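Local coordinates for glycoside hydrolase (Streptococcus pneumoniae serotype 4, PDB 6ORH), which probably hydrolyses alpha-L-fucosidic linkages in host-derived glycans, as a family 29 glycoside hydrolase with a TIM-barrel domain followed by an F5/8 type C domain, at residues K324-L329 with K444-K449; F376-L381 with K416-G421; H395-V400 with K428-I433. The protein carries 2 engineered substitutions. All coordinates share one frame; numbering follows the deposited sequence.

Contact 1 of 3, residues K324-L329 with K444-K449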
loop_
_atom_site.group_PDB
_atom_site.type_symbol
_atom_site.label_atom_id
_atom_site.label_comp_id
_atom_site.label_asym_id
_atom_site.label_seq_id
_atom_site.Cartn_x
_atom_site.Cartn_y
_atom_site.Cartn_z
ATOM N N LYS A 324 -13.613 -1.150 -20.987
ATOM C CA LYS A 324 -14.381 -1.510 -22.175
ATOM C C LYS A 324 -15.668 -2.248 -21.786
ATOM O O LYS A 324 -16.745 -1.969 -22.311
ATOM C CB LYS A 324 -13.458 -2.303 -23.102
ATOM C CG LYS A 324 -14.049 -2.771 -24.427
ATOM C CD LYS A 324 -12.962 -3.305 -25.352
ATOM C CE LYS A 324 -13.222 -3.066 -26.830
ATOM N NZ LYS A 324 -11.963 -3.081 -27.620
ATOM N N GLU A 325 -15.569 -3.178 -20.830
ATOM C CA GLU A 325 -16.755 -3.902 -20.407
ATOM C C GLU A 325 -16.833 -4.006 -18.887
ATOM O O GLU A 325 -15.957 -4.589 -18.249
ATOM C CB GLU A 325 -16.790 -5.310 -21.005
ATOM C CG GLU A 325 -18.156 -5.939 -20.809
ATOM C CD GLU A 325 -18.306 -7.408 -21.176
ATOM O OE1 GLU A 325 -17.343 -7.999 -21.716
ATOM O OE2 GLU A 325 -19.391 -7.959 -20.883
ATOM N N ASP A 326 -17.928 -3.467 -18.364
ATOM C CA ASP A 326 -18.332 -3.679 -16.984
ATOM C C ASP A 326 -19.074 -5.013 -16.899
ATOM O O ASP A 326 -20.259 -5.091 -17.264
ATOM C CB ASP A 326 -19.236 -2.535 -16.510
ATOM C CG ASP A 326 -19.680 -2.671 -15.064
ATOM O OD1 ASP A 326 -19.289 -3.665 -14.431
ATOM O OD2 ASP A 326 -20.431 -1.787 -14.598
ATOM N N LEU A 327 -18.385 -6.011 -16.345
ATOM C CA LEU A 327 -18.882 -7.381 -16.278
ATOM C C LEU A 327 -19.977 -7.518 -15.228
ATOM O O LEU A 327 -20.628 -8.567 -15.123
ATOM C CB LEU A 327 -17.718 -8.318 -15.977
ATOM C CG LEU A 327 -16.606 -8.293 -17.021
ATOM C CD1 LEU A 327 -15.328 -8.835 -16.431
ATOM C CD2 LEU A 327 -17.033 -9.118 -18.238
ATOM N N ALA A 328 -20.185 -6.462 -14.426
ATOM C CA ALA A 328 -21.213 -6.509 -13.407
ATOM C C ALA A 328 -22.532 -5.900 -13.885
ATOM O O ALA A 328 -23.530 -6.032 -13.191
ATOM C CB ALA A 328 -20.724 -5.829 -12.136
ATOM N N LEU A 329 -22.557 -5.255 -15.062
ATOM C CA LEU A 329 -23.771 -4.560 -15.482
ATOM C C LEU A 329 -24.941 -5.539 -15.521
ATOM O O LEU A 329 -24.846 -6.592 -16.137
ATOM C CB LEU A 329 -23.576 -3.972 -16.881
ATOM C CG LEU A 329 -23.175 -2.509 -16.993
ATOM C CD1 LEU A 329 -23.106 -2.114 -18.460
ATOM C CD2 LEU A 329 -24.109 -1.579 -16.220
ATOM N N LYS A 444 -22.667 2.495 -7.376
ATOM C CA LYS A 444 -22.218 1.629 -8.454
ATOM C C LYS A 444 -21.272 0.569 -7.892
ATOM O O LYS A 444 -20.448 0.851 -6.994
ATOM C CB LYS A 444 -21.409 2.471 -9.448
ATOM C CG LYS A 444 -20.941 1.791 -10.730
ATOM C CD LYS A 444 -20.034 2.784 -11.444
ATOM C CE LYS A 444 -19.060 2.165 -12.408
ATOM N NZ LYS A 444 -18.271 3.219 -13.060
ATOM N N ILE A 445 -21.414 -0.662 -8.408
ATOM C CA ILE A 445 -20.393 -1.692 -8.305
ATOM C C ILE A 445 -20.142 -2.195 -9.728
ATOM O O ILE A 445 -21.105 -2.538 -10.421
ATOM C CB ILE A 445 -20.797 -2.859 -7.377
ATOM C CG1 ILE A 445 -21.022 -2.409 -5.928
ATOM C CG2 ILE A 445 -19.765 -3.977 -7.441
ATOM C CD1 ILE A 445 -21.867 -3.366 -5.129
ATOM N N SER A 446 -18.879 -2.144 -10.153
ATOM C CA SER A 446 -18.452 -2.589 -11.475
ATOM C C SER A 446 -17.335 -3.621 -11.340
ATOM O O SER A 446 -16.641 -3.652 -10.322
ATOM C CB SER A 446 -18.039 -1.415 -12.357
ATOM O OG SER A 446 -19.158 -0.531 -12.550
ATOM N N LEU A 447 -17.166 -4.468 -12.371
ATOM C CA LEU A 447 -16.105 -5.459 -12.432
ATOM C C LEU A 447 -15.436 -5.366 -13.799
ATOM O O LEU A 447 -16.134 -5.220 -14.814
ATOM C CB LEU A 447 -16.691 -6.869 -12.268
ATOM C CG LEU A 447 -17.235 -7.208 -10.878
ATOM C CD1 LEU A 447 -18.044 -8.507 -10.927
ATOM C CD2 LEU A 447 -16.087 -7.317 -9.876
ATOM N N TYR A 448 -14.105 -5.439 -13.788
ATOM C CA TYR A 448 -13.327 -5.373 -15.023
ATOM C C TYR A 448 -12.200 -6.397 -15.030
ATOM O O TYR A 448 -11.738 -6.881 -13.991
ATOM C CB TYR A 448 -12.679 -3.999 -15.224
ATOM C CG TYR A 448 -13.587 -2.823 -14.991
ATOM C CD1 TYR A 448 -14.601 -2.481 -15.889
ATOM C CD2 TYR A 448 -13.408 -2.012 -13.875
ATOM C CE1 TYR A 448 -15.424 -1.385 -15.688
ATOM C CE2 TYR A 448 -14.233 -0.922 -13.654
ATOM C CZ TYR A 448 -15.236 -0.605 -14.550
ATOM O OH TYR A 448 -16.053 0.461 -14.330
ATOM N N LYS A 449 -11.743 -6.687 -16.257
ATOM C CA LYS A 449 -10.506 -7.406 -16.480
ATOM C C LYS A 449 -9.450 -6.453 -17.049
ATOM O O LYS A 449 -9.658 -5.857 -18.111
ATOM C CB LYS A 449 -10.762 -8.558 -17.466
ATOM C CG LYS A 449 -9.538 -9.415 -17.783
ATOM C CD LYS A 449 -8.891 -10.050 -16.574
ATOM C CE LYS A 449 -7.525 -10.645 -16.855
ATOM N NZ LYS A 449 -6.470 -9.615 -16.995
HETATM O O HOH W 1 -13.720 -6.137 -18.402
HETATM O O HOH W 2 -22.535 -1.879 -12.654
#

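Contact 2 of 3, residues F376-L381 with K416-G421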
loop_
_atom_site.group_PDB
_atom_site.type_symbol
_atom_site.label_atom_id
_atom_site.label_comp_id
_atom_site.label_asym_id
_atom_site.label_seq_id
_atom_site.Cartn_x
_atom_site.Cartn_y
_atom_site.Cartn_z
ATOM N N PHE A 376 -12.452 -11.747 -14.098
ATOM C CA PHE A 376 -12.178 -10.365 -13.725
ATOM C C PHE A 376 -11.028 -10.309 -12.722
ATOM O O PHE A 376 -10.639 -11.323 -12.129
ATOM C CB PHE A 376 -13.455 -9.705 -13.202
ATOM C CG PHE A 376 -14.063 -10.441 -12.028
ATOM C CD1 PHE A 376 -13.636 -10.192 -10.733
ATOM C CD2 PHE A 376 -15.058 -11.384 -12.231
ATOM C CE1 PHE A 376 -14.190 -10.873 -9.657
ATOM C CE2 PHE A 376 -15.611 -12.073 -11.159
ATOM C CZ PHE A 376 -15.173 -11.815 -9.875
ATOM N N ASP A 377 -10.461 -9.107 -12.538
ATOM C CA ASP A 377 -9.405 -8.897 -11.564
ATOM C C ASP A 377 -9.487 -7.488 -10.977
ATOM O O ASP A 377 -8.562 -7.090 -10.273
ATOM C CB ASP A 377 -8.002 -9.154 -12.124
ATOM C CG ASP A 377 -7.623 -8.340 -13.361
ATOM O OD1 ASP A 377 -8.482 -7.609 -13.913
ATOM O OD2 ASP A 377 -6.486 -8.517 -13.813
ATOM N N VAL A 378 -10.573 -6.763 -11.279
ATOM C CA VAL A 378 -10.770 -5.432 -10.707
ATOM C C VAL A 378 -12.218 -5.276 -10.268
ATOM O O VAL A 378 -13.142 -5.513 -11.044
ATOM C CB VAL A 378 -10.418 -4.297 -11.685
ATOM C CG1 VAL A 378 -10.531 -2.942 -10.961
ATOM C CG2 VAL A 378 -9.026 -4.463 -12.268
ATOM N N ILE A 379 -12.425 -4.772 -9.041
ATOM C CA ILE A 379 -13.749 -4.320 -8.634
ATOM C C ILE A 379 -13.716 -2.797 -8.441
ATOM O O ILE A 379 -12.720 -2.279 -7.962
ATOM C CB ILE A 379 -14.269 -5.071 -7.382
ATOM C CG1 ILE A 379 -15.749 -4.766 -7.123
ATOM C CG2 ILE A 379 -13.384 -4.762 -6.162
ATOM C CD1 ILE A 379 -16.446 -5.616 -6.049
ATOM N N GLU A 380 -14.770 -2.101 -8.892
ATOM C CA GLU A 380 -14.926 -0.661 -8.657
ATOM C C GLU A 380 -16.151 -0.425 -7.774
ATOM O O GLU A 380 -17.233 -0.981 -8.008
ATOM C CB GLU A 380 -15.071 0.083 -9.996
ATOM C CG GLU A 380 -15.415 1.577 -9.800
ATOM C CD GLU A 380 -15.663 2.304 -11.116
ATOM O OE1 GLU A 380 -15.065 1.909 -12.126
ATOM O OE2 GLU A 380 -16.448 3.285 -11.116
ATOM N N LEU A 381 -15.999 0.412 -6.727
ATOM C CA LEU A 381 -17.095 0.822 -5.862
ATOM C C LEU A 381 -17.109 2.353 -5.868
ATOM O O LEU A 381 -16.029 2.963 -5.940
ATOM C CB LEU A 381 -16.804 0.338 -4.430
ATOM C CG LEU A 381 -16.552 -1.161 -4.222
ATOM C CD1 LEU A 381 -16.234 -1.434 -2.749
ATOM C CD2 LEU A 381 -17.750 -1.986 -4.662
ATOM N N LYS A 416 -14.455 7.103 -5.941
ATOM C CA LYS A 416 -14.266 5.923 -6.764
ATOM C C LYS A 416 -13.084 5.147 -6.213
ATOM O O LYS A 416 -12.009 5.704 -6.008
ATOM C CB LYS A 416 -13.937 6.366 -8.193
ATOM C CG LYS A 416 -13.448 5.267 -9.133
ATOM C CD LYS A 416 -13.380 5.820 -10.564
ATOM C CE LYS A 416 -12.687 4.895 -11.544
ATOM N NZ LYS A 416 -12.728 5.472 -12.917
ATOM N N ARG A 417 -13.283 3.836 -6.003
ATOM C CA ARG A 417 -12.222 2.970 -5.518
ATOM C C ARG A 417 -12.117 1.800 -6.492
ATOM O O ARG A 417 -13.123 1.133 -6.765
ATOM C CB ARG A 417 -12.594 2.426 -4.122
ATOM C CG ARG A 417 -11.593 1.461 -3.498
ATOM C CD ARG A 417 -10.292 2.183 -3.145
ATOM N NE ARG A 417 -9.183 1.289 -2.814
ATOM C CZ ARG A 417 -8.770 1.008 -1.589
ATOM N NH1 ARG A 417 -9.439 1.421 -0.507
ATOM N NH2 ARG A 417 -7.691 0.249 -1.452
ATOM N N LEU A 418 -10.916 1.604 -7.023
ATOM C CA LEU A 418 -10.605 0.402 -7.789
ATOM C C LEU A 418 -9.839 -0.496 -6.837
ATOM O O LEU A 418 -8.996 -0.034 -6.052
ATOM C CB LEU A 418 -9.775 0.758 -9.026
ATOM C CG LEU A 418 -10.475 1.700 -9.997
ATOM C CD1 LEU A 418 -9.507 2.150 -11.106
ATOM C CD2 LEU A 418 -11.708 1.037 -10.604
ATOM N N LEU A 419 -10.260 -1.750 -6.770
ATOM C CA LEU A 419 -9.471 -2.689 -6.003
ATOM C C LEU A 419 -9.127 -3.921 -6.851
ATOM O O LEU A 419 -10.033 -4.584 -7.343
ATOM C CB LEU A 419 -10.308 -3.075 -4.782
ATOM C CG LEU A 419 -9.629 -4.062 -3.840
ATOM C CD1 LEU A 419 -8.462 -3.385 -3.106
ATOM C CD2 LEU A 419 -10.671 -4.555 -2.840
ATOM N N ARG A 420 -7.828 -4.186 -7.018
ATOM C CA ARG A 420 -7.375 -5.310 -7.827
ATOM C C ARG A 420 -7.218 -6.539 -6.948
ATOM O O ARG A 420 -6.953 -6.447 -5.745
ATOM C CB ARG A 420 -6.034 -4.999 -8.491
ATOM C CG ARG A 420 -6.182 -4.006 -9.635
ATOM C CD ARG A 420 -4.831 -3.640 -10.218
ATOM N NE ARG A 420 -4.003 -2.927 -9.260
ATOM C CZ ARG A 420 -2.719 -2.607 -9.442
ATOM N NH1 ARG A 420 -2.099 -2.922 -10.570
ATOM N NH2 ARG A 420 -2.070 -1.920 -8.526
ATOM N N GLY A 421 -7.394 -7.685 -7.602
ATOM C CA GLY A 421 -7.149 -8.976 -6.985
ATOM C C GLY A 421 -6.569 -9.905 -8.039
ATOM O O GLY A 421 -6.389 -9.496 -9.186
HETATM O O HOH W 3 -15.059 4.047 -13.735
#

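Contact 3 of 3, residues H395-V400 with K428-I433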
loop_
_atom_site.group_PDB
_atom_site.type_symbol
_atom_site.label_atom_id
_atom_site.label_comp_id
_atom_site.label_asym_id
_atom_site.label_seq_id
_atom_site.Cartn_x
_atom_site.Cartn_y
_atom_site.Cartn_z
ATOM N N HIS A 395 -14.525 -5.396 2.602
ATOM C CA HIS A 395 -13.768 -6.427 1.920
ATOM C C HIS A 395 -14.649 -7.053 0.839
ATOM O O HIS A 395 -15.858 -6.837 0.807
ATOM C CB HIS A 395 -13.153 -7.454 2.897
ATOM C CG HIS A 395 -14.140 -8.232 3.704
ATOM N ND1 HIS A 395 -14.657 -7.744 4.891
ATOM C CD2 HIS A 395 -14.686 -9.464 3.519
ATOM C CE1 HIS A 395 -15.502 -8.633 5.395
ATOM N NE2 HIS A 395 -15.530 -9.691 4.571
ATOM N N VAL A 396 -14.013 -7.804 -0.050
ATOM C CA VAL A 396 -14.688 -8.400 -1.190
ATOM C C VAL A 396 -14.321 -9.880 -1.209
ATOM O O VAL A 396 -13.169 -10.254 -0.999
ATOM C CB VAL A 396 -14.201 -7.716 -2.481
ATOM C CG1 VAL A 396 -14.844 -8.356 -3.710
ATOM C CG2 VAL A 396 -14.569 -6.242 -2.461
ATOM N N GLN A 397 -15.318 -10.734 -1.482
ATOM C CA GLN A 397 -15.035 -12.154 -1.605
ATOM C C GLN A 397 -15.662 -12.683 -2.889
ATOM O O GLN A 397 -16.582 -12.075 -3.431
ATOM C CB GLN A 397 -15.624 -12.963 -0.446
ATOM C CG GLN A 397 -15.500 -12.305 0.913
ATOM C CD GLN A 397 -16.222 -13.175 1.902
ATOM O OE1 GLN A 397 -17.387 -13.517 1.708
ATOM N NE2 GLN A 397 -15.508 -13.586 2.934
ATOM N N VAL A 398 -15.144 -13.821 -3.354
ATOM C CA VAL A 398 -15.672 -14.474 -4.544
ATOM C C VAL A 398 -15.849 -15.958 -4.233
ATOM O O VAL A 398 -15.053 -16.523 -3.491
ATOM C CB VAL A 398 -14.777 -14.233 -5.769
ATOM C CG1 VAL A 398 -14.824 -12.764 -6.200
ATOM C CG2 VAL A 398 -13.338 -14.658 -5.525
ATOM N N GLU A 399 -16.925 -16.553 -4.752
ATOM C CA GLU A 399 -17.145 -17.974 -4.498
ATOM C C GLU A 399 -16.406 -18.801 -5.550
ATOM O O GLU A 399 -16.615 -18.610 -6.745
ATOM C CB GLU A 399 -18.638 -18.288 -4.492
ATOM C CG GLU A 399 -18.920 -19.706 -3.980
ATOM C CD GLU A 399 -20.405 -20.042 -3.911
ATOM O OE1 GLU A 399 -21.148 -19.587 -4.795
ATOM O OE2 GLU A 399 -20.817 -20.726 -2.942
ATOM N N VAL A 400 -15.552 -19.718 -5.072
ATOM C CA VAL A 400 -14.718 -20.543 -5.927
ATOM C C VAL A 400 -14.907 -21.977 -5.464
ATOM O O VAL A 400 -14.512 -22.340 -4.347
ATOM C CB VAL A 400 -13.239 -20.113 -5.892
ATOM C CG1 VAL A 400 -12.369 -21.032 -6.741
ATOM C CG2 VAL A 400 -13.065 -18.663 -6.320
ATOM N N LYS A 428 -20.427 -15.467 -8.441
ATOM C CA LYS A 428 -20.955 -14.827 -7.249
ATOM C C LYS A 428 -19.852 -14.082 -6.498
ATOM O O LYS A 428 -18.760 -14.609 -6.286
ATOM C CB LYS A 428 -21.676 -15.835 -6.357
ATOM C CG LYS A 428 -22.856 -16.512 -7.056
ATOM C CD LYS A 428 -23.661 -17.410 -6.163
ATOM C CE LYS A 428 -24.769 -18.127 -6.908
ATOM N NZ LYS A 428 -25.637 -18.873 -5.962
ATOM N N ILE A 429 -20.178 -12.842 -6.114
ATOM C CA ILE A 429 -19.250 -11.947 -5.429
ATOM C C ILE A 429 -19.961 -11.352 -4.222
ATOM O O ILE A 429 -21.147 -11.043 -4.303
ATOM C CB ILE A 429 -18.784 -10.832 -6.404
ATOM C CG1 ILE A 429 -18.111 -11.382 -7.672
ATOM C CG2 ILE A 429 -17.891 -9.823 -5.694
ATOM C CD1 ILE A 429 -19.093 -11.648 -8.815
ATOM N N ARG A 430 -19.237 -11.143 -3.100
ATOM C CA ARG A 430 -19.810 -10.423 -1.972
ATOM C C ARG A 430 -18.973 -9.178 -1.705
ATOM O O ARG A 430 -17.738 -9.248 -1.720
ATOM C CB ARG A 430 -19.827 -11.260 -0.687
ATOM C CG ARG A 430 -20.932 -12.315 -0.693
ATOM C CD ARG A 430 -20.732 -13.431 0.312
ATOM N NE ARG A 430 -21.927 -14.286 0.231
ATOM C CZ ARG A 430 -22.137 -15.373 0.980
ATOM N NH1 ARG A 430 -21.264 -15.743 1.907
ATOM N NH2 ARG A 430 -23.247 -16.075 0.815
ATOM N N VAL A 431 -19.680 -8.059 -1.530
ATOM C CA VAL A 431 -19.074 -6.826 -1.038
ATOM C C VAL A 431 -19.574 -6.655 0.391
ATOM O O VAL A 431 -20.787 -6.579 0.649
ATOM C CB VAL A 431 -19.409 -5.624 -1.946
ATOM C CG1 VAL A 431 -18.911 -4.301 -1.348
ATOM C CG2 VAL A 431 -18.753 -5.826 -3.310
ATOM N N VAL A 432 -18.624 -6.574 1.343
ATOM C CA VAL A 432 -19.001 -6.519 2.744
ATOM C C VAL A 432 -18.463 -5.220 3.331
ATOM O O VAL A 432 -17.245 -5.044 3.406
ATOM C CB VAL A 432 -18.504 -7.741 3.537
ATOM C CG1 VAL A 432 -19.016 -7.719 4.975
ATOM C CG2 VAL A 432 -18.894 -9.061 2.871
ATOM N N ILE A 433 -19.387 -4.376 3.803
ATOM C CA ILE A 433 -19.053 -3.121 4.475
ATOM C C ILE A 433 -18.991 -3.400 5.978
ATOM O O ILE A 433 -20.007 -3.738 6.583
ATOM C CB ILE A 433 -20.048 -1.996 4.126
ATOM C CG1 ILE A 433 -20.082 -1.729 2.611
ATOM C CG2 ILE A 433 -19.736 -0.722 4.920
ATOM C CD1 ILE A 433 -21.184 -0.794 2.196
HETATM O O HOH W 4 -18.999 -14.954 2.932
HETATM O O HOH W 5 -18.895 -18.000 -8.177
#

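Contact 1 of 3, residues K324-L329 with K444-K449
Asp326 reaches from the loop 324-329 onto strand 444-448 and binds through OD1, which accepts from the backbone N of Leu447 at 3.1 Å, the N-H...O angle being 160°. Its CG lies trans to the main-chain nitrogen (chi1 -179°), a rotamer that carries the carboxylate out to the strand. The amide of Ala328, two residues on, bonds the same oxygen at 2.9 Å and closes an Asx turn; the two donors come from opposite faces of the carboxylate plane. A type I turn, Asp326 to Leu329, follows from the same residue. Leu327 N returns a bond to Leu447 O at 2.8 Å, so Leu447 both gives and receives. Beside these polar links, Leu327 CB meets Leu447 CB at 4.1 Å, while Ala328 CB packs against Leu447 CG at 4.0 Å. The ring edge of Tyr448 borders Glu325, CD1 lying 3.4 Å from Glu325 O, and its hydroxyl bonds Glu380. A water links Glu325 O to Lys449 N. Gripped on opposite faces by amides of turn and strand, OD1 probably moves little, fixing a loop with neither helix nor strand to strand 441-448 of the F5/8 type C domain.

Contact 2 of 3, residues F376-L381 with K416-G421
Strands 378-381 and 417-421 run antiparallel, their axes 4.7 Å apart at closest approach and 159° between directions, with two-way backbone bonds at the hydrogen-bonded pairs Ile379-Leu419 and Leu381-Arg417. Ile379 N donates to Leu419 O at 2.9 Å, and at the Asp377 end Gly421 N reaches Asp377 O at 3.0 Å from above the carbonyl plane. On the face carrying Val378, Glu380, Leu418 and Arg420, the side chains of Glu380 and Leu418 lie alongside each other, Leu418 CD2 coming within 3.5 Å of Glu380 CB. The extended chain of Glu380, its CG trans to the main-chain nitrogen (chi1 173°), then carries the carboxylate past this methyl to the aliphatic part of Lys416. Glu380 OE1 and Lys416 NZ stay 4.3 Å apart, beyond a salt bridge, but a water donates to Glu380 OE1 at 2.7 Å and accepts from Lys416 NZ. Each charge has firmer partners: Arg382 and Lys444 for Glu380, Glu22 for Lys416. At the other end of this face Val378 CG2 rests on Arg420 CG at 3.9 Å, while the guanidinium goes on, away from the contact, to Glu280 and the ring of Phe283. The other face is apolar at Ile379, whose CG2 branch touches Leu419 CB at 3.8 Å. Strand 441-448 meets strand 378-382 in a classic beta bulge, with Asp377 and Val378 together opposite Tyr448. Strand 378-382 thus lies between 441-448 and 417-426 in one five-stranded antiparallel sheet. Ile379 packs on Val396 and Val431 of the other sheet, whereas Arg420 reaches helix 275-284 of the catalytic domain.

Contact 3 of 3, residues H395-V400 with K428-I433
Strands 395-400 and 428-433 run antiparallel, 4.6 Å apart at closest approach and at 161° to each other, joined by two-way backbone bonds at His395-Val432 and Gln397-Arg430; Glu399 N adds a bond to Lys428 O at 3.1 Å. The two faces of the pair differ sharply. On the one bearing His395, Gln397, Arg430 and Val432, Val432 CB sits over the imidazole of His395, 3.8 Å from the ring centroid and 21° off its normal, a CH-pi contact displaced toward the rim. The ring is placed there by chi1 of 62°, which sets CG between the main-chain nitrogen and carbonyl carbon. Next along, Gln397 OE1 approaches Arg430 CD to 3.6 Å, its amide nearly coplanar with the guanidinium. A water in the guanidinium plane accepts from Arg430 NH1 and donates to Gln397 OE1. The pairing belongs to a five-stranded antiparallel sheet of a jelly-roll-like beta sandwich, as in F5/8 type C domains; a 2-acetamido-2-deoxy-alpha-D-glucopyranose lies about 5 Å from the side chain of Gln397, and Trp404, a residue of the glycan pocket, makes a cation-pi contact with Arg430. Arg430 also forms salt bridges to Glu367 and to Glu176 of the second subunit. Against the sandwich interior, Val396 CG1 touches Ile429 CG2 at 3.9 Å, and Val398 CG1 meets Ile429 CG1 at the same distance, so Ile429 presents one branch to each valine. Near the strand ends Glu399 lies alongside Lys428, with OE1 3.6 Å from Lys428 CD, while a water joins Glu399 O to Lys428 N.

In the fold
Contacts 2 and 3 each pair neighbouring strands, one in each of the two sheets of the sandwich, and their inner faces meet where Phe376 reaches Ile429 and Val398. Contact 1 instead ties a loop to strand 441-448, neighbour of strand 378-382 in the sheet of contact 2; it meets contact 2 at the Glu380 carboxylate and contact 3 where Leu447 packs on Ile429. Contact 2 is the buried one, and the basic residues of 416-421 pair with acids of the catalytic domain. Contact 3 is partly buried, turning polar groups toward a bound sugar and the second subunit. Contact 1, also partly buried, relies on a carboxylate-amide bond, one backbone bond and small apolar packing instead of strand pairing.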